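Local coordinates for sugar ABC transporter substrate-binding protein (Treponema pallidum subsp. pallidum, PDB 5U2P) that probably binds a small solute, perhaps a sugar, in the periplasm and delivers it to an ABC transporter for uptake, although its natural ligand remains uncertain, at residues 140-145 and 288-293; 181-186 and 264-269; 38-43 and 67-72; 132-137 and 339-344. One frame throughout, in Å; residues are numbered along the deposited sequence.

Contact 1. Residues 140-145 and 288-293; sequences NALFYN and CVLPIT. With EDO (1,2-ethanediol), chain E.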
loop_
_atom_site.group_PDB
_atom_site.type_symbol
_atom_site.label_atom_id
_atom_site.label_comp_id
_atom_site.label_asym_id
_atom_site.label_seq_id
_atom_site.Cartn_x
_atom_site.Cartn_y
_atom_site.Cartn_z
ATOM N N ASN A 140 -4.016 4.424 2.019
ATOM C CA ASN A 140 -5.312 4.980 1.610
ATOM C C ASN A 140 -6.035 5.618 2.771
ATOM O O ASN A 140 -6.196 5.006 3.831
ATOM C CB ASN A 140 -6.207 3.883 1.009
ATOM C CG ASN A 140 -5.635 3.298 -0.278
ATOM O OD1 ASN A 140 -5.042 3.996 -1.092
ATOM N ND2 ASN A 140 -5.789 1.991 -0.443
ATOM N N ALA A 141 -6.491 6.846 2.573
ATOM C CA ALA A 141 -7.277 7.513 3.587
ATOM C C ALA A 141 -8.220 8.548 2.964
ATOM O O ALA A 141 -8.103 8.890 1.783
ATOM C CB ALA A 141 -6.334 8.171 4.611
ATOM N N LEU A 142 -9.130 9.049 3.785
ATOM C CA LEU A 142 -9.999 10.169 3.445
ATOM C C LEU A 142 -9.300 11.450 3.833
ATOM O O LEU A 142 -9.123 11.742 5.015
ATOM C CB LEU A 142 -11.333 10.039 4.172
ATOM C CG LEU A 142 -12.393 11.084 3.816
ATOM C CD1 LEU A 142 -12.838 10.961 2.362
ATOM C CD2 LEU A 142 -13.586 10.935 4.766
ATOM N N PHE A 143 -8.882 12.198 2.828
ATOM C CA PHE A 143 -8.241 13.483 3.030
ATOM C C PHE A 143 -9.263 14.587 2.826
ATOM O O PHE A 143 -10.080 14.528 1.902
ATOM C CB PHE A 143 -7.069 13.620 2.084
ATOM C CG PHE A 143 -6.005 12.600 2.321
ATOM C CD1 PHE A 143 -5.087 12.775 3.337
ATOM C CD2 PHE A 143 -5.949 11.441 1.576
ATOM C CE1 PHE A 143 -4.110 11.838 3.583
ATOM C CE2 PHE A 143 -4.975 10.503 1.804
ATOM C CZ PHE A 143 -4.053 10.697 2.822
ATOM N N TYR A 144 -9.257 15.570 3.711
ATOM C CA TYR A 144 -10.235 16.633 3.625
ATOM C C TYR A 144 -9.650 17.997 3.938
ATOM O O TYR A 144 -8.603 18.131 4.597
ATOM C CB TYR A 144 -11.416 16.352 4.542
ATOM C CG TYR A 144 -11.109 16.300 6.019
ATOM C CD1 TYR A 144 -10.704 15.116 6.617
ATOM C CD2 TYR A 144 -11.248 17.431 6.825
ATOM C CE1 TYR A 144 -10.433 15.050 7.977
ATOM C CE2 TYR A 144 -10.988 17.370 8.187
ATOM C CZ TYR A 144 -10.579 16.180 8.753
ATOM O OH TYR A 144 -10.308 16.089 10.093
ATOM N N ASN A 145 -10.328 18.994 3.393
ATOM C CA ASN A 145 -9.962 20.395 3.555
ATOM C C ASN A 145 -10.578 20.945 4.840
ATOM O O ASN A 145 -11.768 21.275 4.874
ATOM C CB ASN A 145 -10.420 21.210 2.341
ATOM C CG ASN A 145 -9.936 22.646 2.392
ATOM O OD1 ASN A 145 -9.742 23.203 3.470
ATOM N ND2 ASN A 145 -9.716 23.247 1.224
ATOM N N CYS A 288 -8.482 11.012 7.738
ATOM C CA CYS A 288 -9.145 10.077 8.634
ATOM C C CYS A 288 -9.535 8.812 7.900
ATOM O O CYS A 288 -9.414 8.716 6.675
ATOM C CB CYS A 288 -10.384 10.725 9.249
ATOM S SG CYS A 288 -11.635 11.177 8.027
ATOM N N VAL A 289 -9.990 7.830 8.666
ATOM C CA VAL A 289 -10.501 6.590 8.110
ATOM C C VAL A 289 -11.720 6.857 7.255
ATOM O O VAL A 289 -12.556 7.689 7.607
ATOM C CB VAL A 289 -10.853 5.602 9.230
ATOM C CG1 VAL A 289 -11.766 4.485 8.731
ATOM C CG2 VAL A 289 -9.572 5.041 9.812
ATOM N N LEU A 290 -11.833 6.158 6.130
ATOM C CA LEU A 290 -13.057 6.248 5.335
ATOM C C LEU A 290 -14.106 5.306 5.912
ATOM O O LEU A 290 -13.963 4.083 5.801
ATOM C CB LEU A 290 -12.796 5.905 3.871
ATOM C CG LEU A 290 -14.027 5.968 2.952
ATOM C CD1 LEU A 290 -14.382 7.400 2.545
ATOM C CD2 LEU A 290 -13.770 5.121 1.750
ATOM N N PRO A 291 -15.171 5.858 6.534
ATOM C CA PRO A 291 -16.115 4.941 7.191
ATOM C C PRO A 291 -17.104 4.303 6.215
ATOM O O PRO A 291 -18.259 4.727 6.131
ATOM C CB PRO A 291 -16.830 5.847 8.189
ATOM C CG PRO A 291 -16.843 7.187 7.522
ATOM C CD PRO A 291 -15.558 7.271 6.728
ATOM N N ILE A 292 -16.643 3.276 5.506
ATOM C CA ILE A 292 -17.391 2.678 4.403
ATOM C C ILE A 292 -17.745 1.232 4.715
ATOM O O ILE A 292 -18.432 0.573 3.935
ATOM C CB ILE A 292 -16.580 2.750 3.082
ATOM C CG1 ILE A 292 -17.481 2.473 1.873
ATOM C CG2 ILE A 292 -15.377 1.813 3.135
ATOM C CD1 ILE A 292 -16.813 2.750 0.544
ATOM N N THR A 293 -17.253 0.743 5.851
ATOM C CA THR A 293 -17.632 -0.575 6.362
ATOM C C THR A 293 -17.890 -0.490 7.858
ATOM O O THR A 293 -17.435 0.446 8.514
ATOM C CB THR A 293 -16.545 -1.643 6.109
ATOM O OG1 THR A 293 -15.391 -1.374 6.923
ATOM C CG2 THR A 293 -16.137 -1.663 4.645
HETATM C C1 EDO E . -2.605 1.651 -3.173
HETATM O O1 EDO E . -2.954 2.728 -2.305
HETATM C C2 EDO E . -3.669 0.566 -3.224
HETATM O O2 EDO E . -4.971 0.976 -2.810
#

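Contact 2. Residues 181-186 and 264-269; sequences ALSTTE and AMYFGS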
loop_
_atom_site.group_PDB
_atom_site.type_symbol
_atom_site.label_atom_id
_atom_site.label_comp_id
_atom_site.label_asym_id
_atom_site.label_seq_id
_atom_site.Cartn_x
_atom_site.Cartn_y
_atom_site.Cartn_z
ATOM N N ALA A 181 -14.176 13.382 -4.083
ATOM C CA ALA A 181 -13.398 13.188 -5.284
ATOM C C ALA A 181 -12.548 11.913 -5.252
ATOM O O ALA A 181 -12.017 11.497 -4.197
ATOM C CB ALA A 181 -12.503 14.408 -5.510
ATOM N N LEU A 182 -12.434 11.311 -6.430
ATOM C CA LEU A 182 -11.652 10.097 -6.685
ATOM C C LEU A 182 -10.808 10.322 -7.919
ATOM O O LEU A 182 -11.224 11.034 -8.836
ATOM C CB LEU A 182 -12.572 8.885 -6.893
ATOM C CG LEU A 182 -13.586 8.605 -5.788
ATOM C CD1 LEU A 182 -14.516 7.486 -6.208
ATOM C CD2 LEU A 182 -12.896 8.234 -4.466
ATOM N N SER A 183 -9.626 9.722 -7.945
ATOM C CA SER A 183 -8.737 9.823 -9.087
ATOM C C SER A 183 -8.553 8.486 -9.785
ATOM O O SER A 183 -8.671 7.406 -9.188
ATOM C CB SER A 183 -7.379 10.390 -8.648
ATOM O OG SER A 183 -6.741 9.566 -7.718
ATOM N N THR A 184 -8.240 8.560 -11.070
ATOM C CA THR A 184 -8.158 7.368 -11.893
ATOM C C THR A 184 -6.953 6.519 -11.523
ATOM O O THR A 184 -5.918 7.049 -11.126
ATOM C CB THR A 184 -8.083 7.736 -13.390
ATOM O OG1 THR A 184 -8.272 6.559 -14.181
ATOM C CG2 THR A 184 -6.756 8.361 -13.739
ATOM N N THR A 185 -7.101 5.202 -11.658
ATOM C CA THR A 185 -6.005 4.272 -11.474
ATOM C C THR A 185 -5.884 3.364 -12.691
ATOM O O THR A 185 -6.759 3.357 -13.558
ATOM C CB THR A 185 -6.199 3.365 -10.250
ATOM O OG1 THR A 185 -7.211 2.402 -10.566
ATOM C CG2 THR A 185 -6.614 4.168 -9.007
ATOM N N GLU A 186 -4.804 2.590 -12.704
ATOM C CA GLU A 186 -4.550 1.565 -13.712
ATOM C C GLU A 186 -4.935 0.157 -13.217
ATOM O O GLU A 186 -4.422 -0.852 -13.724
ATOM C CB GLU A 186 -3.071 1.585 -14.098
ATOM C CG GLU A 186 -2.611 2.869 -14.776
ATOM C CD GLU A 186 -2.996 2.920 -16.236
ATOM O OE1 GLU A 186 -4.191 3.141 -16.531
ATOM O OE2 GLU A 186 -2.101 2.731 -17.091
ATOM N N ALA A 264 -14.019 19.047 -1.324
ATOM C CA ALA A 264 -14.081 18.962 0.133
ATOM C C ALA A 264 -13.278 17.787 0.648
ATOM O O ALA A 264 -12.523 17.915 1.618
ATOM C CB ALA A 264 -15.524 18.844 0.593
ATOM N N MET A 265 -13.457 16.650 -0.013
ATOM C CA MET A 265 -12.885 15.376 0.398
ATOM C C MET A 265 -12.307 14.633 -0.804
ATOM O O MET A 265 -12.882 14.651 -1.884
ATOM C CB MET A 265 -13.944 14.498 1.064
ATOM C CG MET A 265 -14.466 15.022 2.373
ATOM S SD MET A 265 -15.704 13.933 3.084
ATOM C CE MET A 265 -17.052 14.167 1.933
ATOM N N TYR A 266 -11.176 13.972 -0.584
ATOM C CA TYR A 266 -10.559 13.109 -1.578
ATOM C C TYR A 266 -10.241 11.785 -0.907
ATOM O O TYR A 266 -9.656 11.781 0.162
ATOM C CB TYR A 266 -9.283 13.748 -2.155
ATOM C CG TYR A 266 -8.479 12.752 -2.961
ATOM C CD1 TYR A 266 -8.866 12.399 -4.249
ATOM C CD2 TYR A 266 -7.388 12.109 -2.408
ATOM C CE1 TYR A 266 -8.124 11.469 -4.986
ATOM C CE2 TYR A 266 -6.669 11.181 -3.120
ATOM C CZ TYR A 266 -7.045 10.863 -4.402
ATOM O OH TYR A 266 -6.300 9.928 -5.070
ATOM N N PHE A 267 -10.664 10.659 -1.489
ATOM C CA PHE A 267 -10.249 9.363 -0.986
ATOM C C PHE A 267 -9.231 8.731 -1.922
ATOM O O PHE A 267 -9.468 8.588 -3.120
ATOM C CB PHE A 267 -11.406 8.374 -0.809
ATOM C CG PHE A 267 -10.943 7.080 -0.222
ATOM C CD1 PHE A 267 -10.685 6.991 1.132
ATOM C CD2 PHE A 267 -10.651 5.981 -1.029
ATOM C CE1 PHE A 267 -10.185 5.825 1.683
ATOM C CE2 PHE A 267 -10.166 4.828 -0.482
ATOM C CZ PHE A 267 -9.935 4.743 0.873
ATOM N N GLY A 268 -8.097 8.349 -1.357
ATOM C CA GLY A 268 -7.054 7.725 -2.123
ATOM C C GLY A 268 -5.728 7.712 -1.414
ATOM O O GLY A 268 -5.644 7.793 -0.181
ATOM N N SER A 269 -4.683 7.608 -2.222
ATOM C CA SER A 269 -3.327 7.459 -1.736
ATOM C C SER A 269 -2.804 8.692 -1.022
ATOM O O SER A 269 -2.984 9.812 -1.507
ATOM C CB SER A 269 -2.393 7.154 -2.895
ATOM O OG SER A 269 -1.067 7.142 -2.430
HETATM O O HOH W 1 -9.232 7.900 -5.725
#

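Contact 3. Residues 38-43 and 67-72; sequences IREKHY and IQDDQY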
loop_
_atom_site.group_PDB
_atom_site.type_symbol
_atom_site.label_atom_id
_atom_site.label_comp_id
_atom_site.label_asym_id
_atom_site.label_seq_id
_atom_site.Cartn_x
_atom_site.Cartn_y
_atom_site.Cartn_z
ATOM N N ILE A 38 21.284 -6.485 -6.068
ATOM C CA ILE A 38 20.279 -5.426 -5.970
ATOM C C ILE A 38 19.901 -4.876 -7.346
ATOM O O ILE A 38 20.651 -5.020 -8.310
ATOM C CB ILE A 38 20.793 -4.273 -5.091
ATOM C CG1 ILE A 38 19.656 -3.302 -4.753
ATOM C CG2 ILE A 38 21.965 -3.563 -5.777
ATOM C CD1 ILE A 38 20.072 -2.154 -3.880
ATOM N N ARG A 39 18.723 -4.264 -7.437
ATOM C CA ARG A 39 18.296 -3.595 -8.660
ATOM C C ARG A 39 19.112 -2.332 -8.865
ATOM O O ARG A 39 19.361 -1.579 -7.925
ATOM C CB ARG A 39 16.802 -3.244 -8.611
ATOM C CG ARG A 39 15.849 -4.427 -8.786
ATOM C CD ARG A 39 14.397 -3.969 -8.729
ATOM N NE ARG A 39 13.464 -5.059 -8.433
ATOM C CZ ARG A 39 12.659 -5.649 -9.317
ATOM N NH1 ARG A 39 12.644 -5.277 -10.593
ATOM N NH2 ARG A 39 11.854 -6.624 -8.915
ATOM N N GLU A 40 19.524 -2.113 -10.105
ATOM C CA GLU A 40 20.309 -0.946 -10.479
ATOM C C GLU A 40 19.714 0.346 -9.914
ATOM O O GLU A 40 20.383 1.077 -9.187
ATOM C CB GLU A 40 20.404 -0.872 -12.006
ATOM C CG GLU A 40 21.224 0.281 -12.553
ATOM C CD GLU A 40 21.259 0.286 -14.071
ATOM O OE1 GLU A 40 20.319 -0.256 -14.690
ATOM O OE2 GLU A 40 22.229 0.826 -14.642
ATOM N N LYS A 41 18.441 0.601 -10.210
ATOM C CA LYS A 41 17.811 1.867 -9.821
ATOM C C LYS A 41 17.492 1.931 -8.335
ATOM O O LYS A 41 17.087 2.971 -7.835
ATOM C CB LYS A 41 16.526 2.103 -10.619
ATOM C CG LYS A 41 16.736 2.310 -12.115
ATOM C CD LYS A 41 15.428 2.674 -12.811
ATOM C CE LYS A 41 15.646 3.038 -14.271
ATOM N NZ LYS A 41 16.057 1.855 -15.074
ATOM N N HIS A 42 17.673 0.822 -7.630
ATOM C CA HIS A 42 17.405 0.794 -6.197
ATOM C C HIS A 42 18.696 0.871 -5.385
ATOM O O HIS A 42 18.654 0.931 -4.156
ATOM C CB HIS A 42 16.616 -0.467 -5.829
ATOM C CG HIS A 42 15.200 -0.450 -6.317
ATOM N ND1 HIS A 42 14.370 -1.548 -6.242
ATOM C CD2 HIS A 42 14.468 0.534 -6.894
ATOM C CE1 HIS A 42 13.187 -1.240 -6.745
ATOM N NE2 HIS A 42 13.220 0.017 -7.147
ATOM N N TYR A 43 19.839 0.853 -6.070
ATOM C CA TYR A 43 21.137 0.961 -5.396
ATOM C C TYR A 43 21.431 2.424 -5.131
ATOM O O TYR A 43 22.300 3.030 -5.759
ATOM C CB TYR A 43 22.246 0.321 -6.232
ATOM C CG TYR A 43 23.591 0.239 -5.535
ATOM C CD1 TYR A 43 23.681 -0.042 -4.174
ATOM C CD2 TYR A 43 24.773 0.412 -6.246
ATOM C CE1 TYR A 43 24.913 -0.130 -3.540
ATOM C CE2 TYR A 43 26.005 0.325 -5.625
ATOM C CZ TYR A 43 26.072 0.053 -4.272
ATOM O OH TYR A 43 27.302 -0.027 -3.655
ATOM N N ILE A 67 21.754 -5.251 -11.013
ATOM C CA ILE A 67 21.122 -5.763 -12.212
ATOM C C ILE A 67 20.132 -4.731 -12.741
ATOM O O ILE A 67 19.388 -4.123 -11.965
ATOM C CB ILE A 67 20.393 -7.084 -11.945
ATOM C CG1 ILE A 67 21.326 -8.103 -11.269
ATOM C CG2 ILE A 67 19.817 -7.636 -13.231
ATOM C CD1 ILE A 67 22.513 -8.563 -12.122
ATOM N N GLN A 68 20.151 -4.538 -14.057
ATOM C CA GLN A 68 19.189 -3.682 -14.746
ATOM C C GLN A 68 17.782 -4.106 -14.345
ATOM O O GLN A 68 17.452 -5.289 -14.390
ATOM C CB GLN A 68 19.381 -3.779 -16.258
ATOM C CG GLN A 68 18.654 -2.729 -17.069
ATOM C CD GLN A 68 19.007 -2.803 -18.544
ATOM O OE1 GLN A 68 20.175 -2.681 -18.919
ATOM N NE2 GLN A 68 18.002 -3.020 -19.387
ATOM N N ASP A 69 16.965 -3.135 -13.953
ATOM C CA ASP A 69 15.718 -3.405 -13.239
ATOM C C ASP A 69 14.782 -4.353 -13.966
ATOM O O ASP A 69 14.248 -5.288 -13.359
ATOM C CB ASP A 69 14.991 -2.096 -12.955
ATOM C CG ASP A 69 15.687 -1.271 -11.897
ATOM O OD1 ASP A 69 15.027 -0.885 -10.909
ATOM O OD2 ASP A 69 16.898 -1.013 -12.055
ATOM N N ASP A 70 14.586 -4.131 -15.260
ATOM C CA ASP A 70 13.668 -4.964 -16.028
ATOM C C ASP A 70 14.153 -6.420 -16.100
ATOM O O ASP A 70 13.383 -7.317 -16.439
ATOM C CB ASP A 70 13.475 -4.384 -17.435
ATOM C CG ASP A 70 14.736 -4.435 -18.268
ATOM O OD1 ASP A 70 15.623 -3.587 -18.049
ATOM O OD2 ASP A 70 14.834 -5.314 -19.151
ATOM N N GLN A 71 15.415 -6.649 -15.742
ATOM C CA GLN A 71 16.028 -7.969 -15.833
ATOM C C GLN A 71 16.145 -8.641 -14.470
ATOM O O GLN A 71 16.416 -9.843 -14.389
ATOM C CB GLN A 71 17.423 -7.863 -16.459
ATOM C CG GLN A 71 17.462 -7.174 -17.811
ATOM C CD GLN A 71 17.397 -8.148 -18.963
ATOM O OE1 GLN A 71 16.612 -9.095 -18.949
ATOM N NE2 GLN A 71 18.233 -7.925 -19.969
ATOM N N TYR A 72 15.953 -7.870 -13.403
ATOM C CA TYR A 72 16.309 -8.342 -12.069
ATOM C C TYR A 72 15.556 -9.615 -11.654
ATOM O O TYR A 72 16.179 -10.548 -11.159
ATOM C CB TYR A 72 16.088 -7.246 -11.016
ATOM C CG TYR A 72 16.509 -7.714 -9.644
ATOM C CD1 TYR A 72 15.581 -8.210 -8.742
ATOM C CD2 TYR A 72 17.842 -7.688 -9.269
ATOM C CE1 TYR A 72 15.968 -8.659 -7.495
ATOM C CE2 TYR A 72 18.244 -8.128 -8.018
ATOM C CZ TYR A 72 17.312 -8.623 -7.140
ATOM O OH TYR A 72 17.734 -9.073 -5.904
#

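Contact 4. Residues 132-137 and 339-344; sequences PLNCAV and EEHKGL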
loop_
_atom_site.group_PDB
_atom_site.type_symbol
_atom_site.label_atom_id
_atom_site.label_comp_id
_atom_site.label_asym_id
_atom_site.label_seq_id
_atom_site.Cartn_x
_atom_site.Cartn_y
_atom_site.Cartn_z
ATOM N N PRO A 132 12.573 -4.925 5.345
ATOM C CA PRO A 132 11.971 -3.969 4.417
ATOM C C PRO A 132 12.618 -2.607 4.476
ATOM O O PRO A 132 13.088 -2.219 5.540
ATOM C CB PRO A 132 10.530 -3.884 4.898
ATOM C CG PRO A 132 10.626 -4.140 6.331
ATOM C CD PRO A 132 11.739 -5.096 6.547
ATOM N N LEU A 133 12.637 -1.909 3.343
ATOM C CA LEU A 133 13.184 -0.554 3.270
ATOM C C LEU A 133 12.155 0.541 3.555
ATOM O O LEU A 133 12.525 1.704 3.763
ATOM C CB LEU A 133 13.794 -0.335 1.891
ATOM C CG LEU A 133 14.847 -1.363 1.494
ATOM C CD1 LEU A 133 15.430 -1.011 0.132
ATOM C CD2 LEU A 133 15.941 -1.493 2.550
ATOM N N ASN A 134 10.875 0.166 3.560
ATOM C CA ASN A 134 9.746 1.048 3.882
ATOM C C ASN A 134 8.636 0.209 4.510
ATOM O O ASN A 134 8.562 -0.990 4.224
ATOM C CB ASN A 134 9.187 1.742 2.626
ATOM C CG ASN A 134 10.218 2.610 1.911
ATOM O OD1 ASN A 134 10.886 2.175 0.977
ATOM N ND2 ASN A 134 10.317 3.870 2.334
ATOM N N CYS A 135 7.737 0.803 5.302
ATOM C CA CYS A 135 6.628 0.027 5.838
ATOM C C CYS A 135 5.521 -0.156 4.800
ATOM O O CYS A 135 4.803 -1.165 4.805
ATOM C CB CYS A 135 6.055 0.660 7.116
ATOM S SG CYS A 135 5.212 2.298 6.915
ATOM N N ALA A 136 5.424 0.798 3.879
ATOM C CA ALA A 136 4.349 0.832 2.899
ATOM C C ALA A 136 4.711 1.796 1.802
ATOM O O ALA A 136 5.465 2.743 2.036
ATOM C CB ALA A 136 3.036 1.232 3.555
ATOM N N VAL A 137 4.194 1.540 0.603
ATOM C CA VAL A 137 4.349 2.446 -0.536
ATOM C C VAL A 137 3.323 3.582 -0.481
ATOM O O VAL A 137 3.622 4.754 -0.766
ATOM C CB VAL A 137 4.189 1.695 -1.879
ATOM C CG1 VAL A 137 4.193 2.677 -3.048
ATOM C CG2 VAL A 137 5.308 0.681 -2.042
ATOM N N GLU A 339 17.953 9.804 5.787
ATOM C CA GLU A 339 18.391 11.145 5.391
ATOM C C GLU A 339 18.444 11.227 3.861
ATOM O O GLU A 339 18.458 12.315 3.291
ATOM C CB GLU A 339 19.748 11.479 6.008
ATOM C CG GLU A 339 19.664 11.735 7.505
ATOM C CD GLU A 339 21.015 12.001 8.131
ATOM O OE1 GLU A 339 22.013 12.056 7.383
ATOM O OE2 GLU A 339 21.080 12.152 9.370
ATOM N N GLU A 340 18.444 10.063 3.213
ATOM C CA GLU A 340 18.475 9.951 1.759
ATOM C C GLU A 340 17.265 9.217 1.188
ATOM O O GLU A 340 16.705 9.602 0.168
ATOM C CB GLU A 340 19.745 9.221 1.331
ATOM C CG GLU A 340 21.015 9.853 1.855
ATOM C CD GLU A 340 22.223 9.481 1.025
ATOM O OE1 GLU A 340 22.992 8.598 1.462
ATOM O OE2 GLU A 340 22.398 10.070 -0.063
ATOM N N HIS A 341 16.873 8.133 1.839
ATOM C CA HIS A 341 15.821 7.289 1.302
ATOM C C HIS A 341 14.462 7.937 1.502
ATOM O O HIS A 341 14.152 8.410 2.595
ATOM C CB HIS A 341 15.872 5.911 1.970
ATOM C CG HIS A 341 14.991 4.892 1.318
ATOM N ND1 HIS A 341 15.229 4.403 0.053
ATOM C CD2 HIS A 341 13.869 4.273 1.757
ATOM C CE1 HIS A 341 14.288 3.531 -0.266
ATOM N NE2 HIS A 341 13.453 3.431 0.753
ATOM N N LYS A 342 13.663 7.957 0.437
ATOM C CA LYS A 342 12.338 8.546 0.449
ATOM C C LYS A 342 11.288 7.539 0.894
ATOM O O LYS A 342 11.484 6.311 0.793
ATOM C CB LYS A 342 11.985 9.073 -0.945
ATOM C CG LYS A 342 13.037 10.001 -1.535
ATOM C CD LYS A 342 12.651 10.439 -2.946
ATOM C CE LYS A 342 13.639 11.457 -3.521
ATOM N NZ LYS A 342 13.303 11.846 -4.927
ATOM N N GLY A 343 10.174 8.061 1.384
ATOM C CA GLY A 343 9.026 7.232 1.695
ATOM C C GLY A 343 8.854 7.061 3.185
ATOM O O GLY A 343 9.585 7.650 3.989
ATOM N N LEU A 344 7.853 6.270 3.547
ATOM C CA LEU A 344 7.529 6.029 4.936
ATOM C C LEU A 344 8.587 5.117 5.566
ATOM O O LEU A 344 9.103 4.209 4.909
ATOM C CB LEU A 344 6.120 5.421 5.050
ATOM C CG LEU A 344 4.980 6.374 4.644
ATOM C CD1 LEU A 344 3.668 5.603 4.547
ATOM C CD2 LEU A 344 4.849 7.523 5.623
HETATM O O HOH W 2 10.600 4.487 -1.567
HETATM O O HOH W 3 7.046 4.871 1.359
#

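Contact 1. Residues 140-145 and 288-293
Leu142 and Cys288 face each other as an antiparallel hydrogen-bonded pair, their CA atoms 5.3 Å apart. Two backbone bonds close the pair: Leu142 N donates to Cys288 O at 2.9 Å, and Cys288 N returns the bond to Leu142 O with an N-H...O angle of 163°. The dense part of the contact lies on the sheet face that carries these two side chains. One branch of Leu142, CD2, rests on Cys288 SG at 3.8 Å, while the other, CD1, meets CD1 of Leu290 at 3.9 Å, the two leucines crossing at about a right angle. With SG placed between its own backbone N and carbonyl carbon (chi1 62°), the sulfur also lies 4.1 Å from Tyr144 CE1. This sulfur-aromatic approach is oblique, 66° off the ring normal; the tyrosine hydroxyl is held elsewhere, by Glu156, and its ring stacks with Phe149. The looser end is at Asn140, which does not touch 288-293. Its amide grips a 1,2-ethanediol, probably from the crystallisation liquor: Asn140 OD1 accepts from O1 of the diol, and Asn140 ND2 donates to its O2 at 2.7 Å. Ser138 and Asp377 also bind this diol, and Thr301 takes a further bond from Asn140 ND2. The pairing is that of neighbouring antiparallel strands, 138-145 and 285-288, in the mixed sheet of one lobe of a bilobal periplasmic solute-binding protein.

Contact 2. Residues 181-186 and 264-269
Ser183 OG and Tyr266 OH are hydrogen-bonded at 2.7 Å, and either hydroxyl could be the donor. The serine oxygen comes in at the edge of the tyrosine ring, in its plane. Tyr266 reaches it because its CG stands anti to the backbone N (chi1 168°), which lays the ring alongside residues 181-183; on the way CD1 passes 3.3 Å from Ala181 O. Behind the hydroxyl pair is a short parallel bridge between Ala181 and Tyr266, where strand 178-181 runs beside strand 263-267 in the mixed sheet of the lobe. Ala181 makes both bonds of the bridge: its N donates to Met265 O at 2.8 Å, nearly straight at 169°, and its O accepts from Phe267 N at 3.1 Å. Past the bridge the link is carried by a water, which accepts from Ser183 N and donates to Phe267 O at 2.7 Å. Close by, Leu182 brings CD2 to within 4.0 Å of Phe267 CB, although its CB starts away from the other segment. Both of these side chains also touch Leu192 of helix 191-214, whereas Ala181, Ser183 and Tyr266 pack on Ile254 of helix 251-258.

Contact 3. Residues 38-43 and 67-72
Asp69 OD2 accepts a hydrogen bond from Lys41 N at 2.9 Å, on the syn lone pair and nearly straight (163°). The same carboxylate lies against the aliphatic part of Lys41, with Lys41 CG 3.3 Å from Asp69 OD2; Lys41 NZ stays beyond salt-bridge range, at 4.2 Å from Asp69 OD2. Beside this pair Arg39 lays its CG over the face of Tyr72, 3.9 Å from the ring centroid and 29° off its normal. The arginine is extended from CG to NE, which brings one face of the guanidinium over Tyr72 CD1, offset toward the rim, the two planes 38° apart. Arg39 NE is buried here and has no partner in the model. The backbone beneath is a parallel bridge between Arg39 and Ile67: Ile67 N donates to Ile38 O at 2.9 Å, and Glu40 N to Ile67 O at 2.7 Å, the latter donor lying above the carbonyl plane. Strands 33-39 and 61-67, joined through helix 45-58, form a beta-alpha-beta unit at the margin of a five-stranded sheet. Strand 33-39 runs directly into a 3-10 turn at 40-42, and strand 61-67 reaches another, 69-71, after Gln68; these turns present Lys41 N and Asp69 to one another. Further out, Glu90 fixes the surroundings, its carboxylate binding Arg39 N and His42 ND1 while its carbonyl takes the Tyr72 hydroxyl. Ser92 adds a weak bond to Arg39 NH2.

Contact 4. Residues 132-137 and 339-344
Asn134 turns its CG to the side opposite its carbonyl carbon (chi1 -60°), and His341 extends with CG anti to the backbone N; with the backbones placed as they are, these torsions bring the two side chains together from opposite directions. They meet through His341 NE2, which donates to Asn134 OD1 at 2.9 Å with an N-H...O angle of 164°. The oxygen sits at the edge of the imidazole, in its plane, while the amide and ring planes are inclined by 32°. On the other end of the amide, Asn134 ND2 makes two bonds to backbone carbonyls, at 2.9 Å to Leu344 O and at 3.1 Å to Lys342 O. Gly343 lies between these acceptors, with Gly343 C 3.6 Å from Asn134 ND2, so the side chain fits closely against the bend of 342-344. An apolar patch adjoins this polar centre, where Cys135 SG touches Leu344 CB at 3.7 Å. A water extends the link, accepting from Leu344 N and donating to Ala136 O at 2.7 Å. The imidazole itself is steadied by Phe337, stacked on it, and by Phe338, edge-to-face. The contact ties the chain between strands 131-132 and 138-145 to the loop after helix 331-337. Three bonds fix the amide's rotation: its oxygen faces an N-H and its nitrogen two carbonyls, and the donation from NE2 implies that this imidazole nitrogen carries a proton.

Contacts 1 and 2 share one mixed sheet: strands 138-145 and 263-267 are neighbours in it, and the contact centres lie 11 Å apart, joined by probable backbone hydrogen bonds between Phe143 and Tyr266 and between Asn145 and Ala264. Contact 3 belongs to the other, five-stranded sheet, its centre 35 Å from that of contact 1 and across the chain's centre. Contact 4 falls between, 17 Å from contact 3 and 23 Å from contacts 1 and 2, centre to centre. Along the chain contact 3 closes first; contact 4 then encloses contact 1, which encloses contact 2. Residues 132-137 run from one sheet to the other, consistent with the two-lobed design of solute-binding proteins.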